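Periplasmic protein-probably involved in high-affinity Fe2+ transport (Escherichia coli F11, PDB 5I0Y) probably takes part in high-affinity ferrous iron transport in the periplasm, through a copper site required for that transport. Local coordinates at residues I65-I70 against S120-H125. The protein carries 1 engineered substitution. Sequence-based numbering, arbitrary orientation.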
ATOM      1  N   ILE B  65       0.613   4.437   5.457  1.00  8.60           N
ATOM      2  CA  ILE B  65      -0.815   4.147   5.340  1.00  8.63           C
ATOM      3  C   ILE B  65      -1.094   3.851   3.862  1.00  8.59           C
ATOM      4  O   ILE B  65      -1.011   4.747   3.034  1.00  8.17           O
ATOM      5  CB  ILE B  65      -1.670   5.334   5.811  1.00  9.09           C
ATOM      6  CG1 ILE B  65      -1.321   5.751   7.260  1.00  9.40           C
ATOM      7  CG2 ILE B  65      -3.148   4.979   5.671  1.00  9.31           C
ATOM      8  CD1 ILE B  65      -1.557   4.702   8.336  1.00  9.84           C
ATOM      9  N   PRO B  66      -1.410   2.582   3.529  1.00  8.17           N
ATOM     10  CA  PRO B  66      -1.625   2.165   2.139  1.00  8.15           C
ATOM     11  C   PRO B  66      -3.067   2.334   1.694  1.00  8.36           C
ATOM     12  O   PRO B  66      -3.952   2.577   2.527  1.00  8.23           O
ATOM     13  CB  PRO B  66      -1.259   0.677   2.192  1.00  8.31           C
ATOM     14  CG  PRO B  66      -1.798   0.239   3.528  1.00  8.38           C
ATOM     15  CD  PRO B  66      -1.595   1.442   4.454  1.00  8.54           C
ATOM     16  N   TYR B  67      -3.295   2.245   0.386  1.00  8.10           N
ATOM     17  CA  TYR B  67      -4.654   2.229  -0.209  1.00  8.39           C
ATOM     18  C   TYR B  67      -5.414   3.537  -0.055  1.00  8.43           C
ATOM     19  O   TYR B  67      -6.641   3.552  -0.186  1.00  9.06           O
ATOM     20  CB  TYR B  67      -5.486   1.029   0.291  1.00  8.76           C
ATOM     21  CG  TYR B  67      -4.876  -0.265  -0.161  1.00  8.38           C
ATOM     22  CD1 TYR B  67      -5.168  -0.797  -1.419  1.00  8.74           C
ATOM     23  CD2 TYR B  67      -3.995  -0.948   0.664  1.00  8.56           C
ATOM     24  CE1 TYR B  67      -4.593  -1.997  -1.833  1.00  8.84           C
ATOM     25  CE2 TYR B  67      -3.412  -2.136   0.254  1.00  8.64           C
ATOM     26  CZ  TYR B  67      -3.710  -2.643  -0.979  1.00  8.41           C
ATOM     27  OH  TYR B  67      -3.105  -3.831  -1.334  1.00  8.89           O
ATOM     28  N   LEU B  68      -4.703   4.644   0.152  1.00  8.39           N
ATOM     29  CA  LEU B  68      -5.388   5.939   0.196  1.00  9.08           C
ATOM     30  C   LEU B  68      -5.700   6.430  -1.219  1.00  9.45           C
ATOM     31  O   LEU B  68      -5.062   6.026  -2.191  1.00 10.26           O
ATOM     32  CB  LEU B  68      -4.538   6.981   0.922  1.00  8.65           C
ATOM     33  CG  LEU B  68      -4.288   6.678   2.398  1.00  9.09           C
ATOM     34  CD1 LEU B  68      -3.367   7.721   3.011  1.00  9.12           C
ATOM     35  CD2 LEU B  68      -5.575   6.578   3.207  1.00  9.74           C
ATOM     36  N   THR B  69      -6.685   7.326  -1.336  1.00  9.65           N
ATOM     37  CA  THR B  69      -6.990   8.013  -2.578  1.00 10.14           C
ATOM     38  C   THR B  69      -6.793   9.492  -2.284  1.00  9.75           C
ATOM     39  O   THR B  69      -7.409  10.052  -1.373  1.00 10.20           O
ATOM     40  CB  THR B  69      -8.428   7.729  -2.996  1.00 10.66           C
ATOM     41  OG1 THR B  69      -8.562   6.309  -3.141  1.00 10.81           O
ATOM     42  CG2 THR B  69      -8.756   8.418  -4.328  1.00 11.27           C
ATOM     43  N   ILE B  70      -5.931  10.121  -3.064  1.00  9.82           N
ATOM     44  CA  ILE B  70      -5.512  11.484  -2.768  1.00  9.99           C
ATOM     45  C   ILE B  70      -5.470  12.304  -4.028  1.00 10.10           C
ATOM     46  O   ILE B  70      -4.809  11.917  -5.017  1.00 10.44           O
ATOM     47  CB  ILE B  70      -4.132  11.543  -2.077  1.00  9.99           C
ATOM     48  CG1 ILE B  70      -4.112  10.609  -0.874  1.00  9.96           C
ATOM     49  CG2 ILE B  70      -3.804  12.979  -1.659  1.00 10.84           C
ATOM     50  CD1 ILE B  70      -2.750  10.502  -0.222  1.00 10.56           C
ATOM     51  N   SER B 120     -10.765   2.134   2.578  1.00 10.86           N
ATOM     52  CA  SER B 120     -11.954   1.450   2.085  1.00 12.02           C
ATOM     53  C   SER B 120     -12.232   1.776   0.618  1.00 12.16           C
ATOM     54  O   SER B 120     -12.700   0.923  -0.139  1.00 13.89           O
ATOM     55  CB  SER B 120     -13.163   1.808   2.955  1.00 12.56           C
ATOM     56  OG  SER B 120     -13.283   3.207   3.072  1.00 12.93           O
ATOM     57  N   LYS B 121     -11.957   2.998   0.185  1.00 12.51           N
ATOM     58  CA  LYS B 121     -12.335   3.373  -1.170  1.00 13.10           C
ATOM     59  C   LYS B 121     -11.566   2.588  -2.244  1.00 13.42           C
ATOM     60  O   LYS B 121     -12.129   2.186  -3.276  1.00 14.85           O
ATOM     61  CB  LYS B 121     -12.221   4.888  -1.369  1.00 13.49           C
ATOM     62  CG  LYS B 121     -12.583   5.342  -2.782  1.00 14.44           C
ATOM     63  CD  LYS B 121     -12.406   6.838  -2.945  1.00 15.74           C
ATOM     64  CE  LYS B 121     -12.674   7.241  -4.378  1.00 16.18           C
ATOM     65  NZ  LYS B 121     -14.131   7.240  -4.645  1.00 17.71           N
ATOM     66  N   ALA B 122     -10.285   2.357  -1.996  1.00 13.28           N
ATOM     67  CA  ALA B 122      -9.413   1.699  -2.967  1.00 13.03           C
ATOM     68  C   ALA B 122      -9.348   0.195  -2.758  1.00 13.54           C
ATOM     69  O   ALA B 122      -8.563  -0.482  -3.423  1.00 13.98           O
ATOM     70  CB  ALA B 122      -8.006   2.315  -2.934  1.00 13.25           C
ATOM     71  N   GLY B 123     -10.153  -0.337  -1.841  1.00 12.74           N
ATOM     72  CA  GLY B 123     -10.317  -1.788  -1.755  1.00 13.54           C
ATOM     73  C   GLY B 123      -9.650  -2.516  -0.601  1.00 12.64           C
ATOM     74  O   GLY B 123      -9.556  -3.752  -0.621  1.00 13.94           O
ATOM     75  N   MET B 124      -9.182  -1.786   0.407  1.00 11.91           N
ATOM     76  CA  MET B 124      -8.691  -2.433   1.613  1.00 11.66           C
ATOM     77  C   MET B 124      -9.869  -2.632   2.558  1.00 12.13           C
ATOM     78  O   MET B 124     -10.677  -1.716   2.743  1.00 13.93           O
ATOM     79  CB  MET B 124      -7.569  -1.637   2.286  1.00 11.63           C
ATOM     80  CG  MET B 124      -7.165  -2.195   3.643  1.00 11.85           C
ATOM     81  SD  MET B 124      -5.717  -1.402   4.342  1.00 11.95           S
ATOM     82  CE  MET B 124      -4.450  -2.584   3.871  1.00 10.89           C
ATOM     83  N   HIS B 125      -9.953  -3.825   3.133  1.00 11.79           N
ATOM     84  CA  HIS B 125     -11.072  -4.218   4.007  1.00 12.06           C
ATOM     85  C   HIS B 125     -10.646  -4.418   5.420  1.00 12.57           C
ATOM     86  O   HIS B 125      -9.894  -5.349   5.719  1.00 12.68           O
ATOM     87  CB  HIS B 125     -11.685  -5.514   3.493  1.00 13.51           C
ATOM     88  CG  HIS B 125     -12.244  -5.397   2.108  1.00 14.80           C
ATOM     89  ND1 HIS B 125     -13.548  -5.191   1.874  1.00 16.80           N
ATOM     90  CD2 HIS B 125     -11.621  -5.413   0.864  1.00 15.47           C
ATOM     91  CE1 HIS B 125     -13.761  -5.091   0.549  1.00 17.75           C
ATOM     92  NE2 HIS B 125     -12.584  -5.225  -0.069  1.00 17.00           N
TER
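Tyr-67 O meets the methyl group of Ala-122 at 3.3 Å to CB, the closest approach between the segments. No hydrogen bond joins them. The same methyl group lies 4.0 Å from Thr-69 OG1. Met-124 runs across the Tyr-67 side chain at about a right angle. Met-124 CB sits 3.9 Å from Tyr-67 CG. The methionine chain is extended up to SD, then bends at chi3 (-98°). This bend brings Met-124 CE to 3.6 Å from Tyr-67 CD2, and CE also reaches Pro-66 CG at 3.9 Å. Met-124 SD lies 5.1 Å from the Tyr-67 ring centroid, an oblique Met-aromatic contact. In this mixed beta sandwich, the contact joins the lead-in and first residue of strand 69-76 to the loop between strands 108-117 and 125-127. That loop makes a type I turn from Ser-120 to Gly-123, closed by a weak hydrogen bond from Gly-123 N to Ser-120 O. The Met-Tyr pair lies at the dimer interface. Tyr-67 OH is hydrogen-bonded to the backbone N of Tyr-67 of the second subunit, and the two Tyr-67 rings stack. Met-124 packs on copper ligand Met-90 of that subunit. At the more exposed end, Lys-121 lays its aliphatic chain across Thr-69, Lys-121 CD being 3.9 Å from Thr-69 OG1.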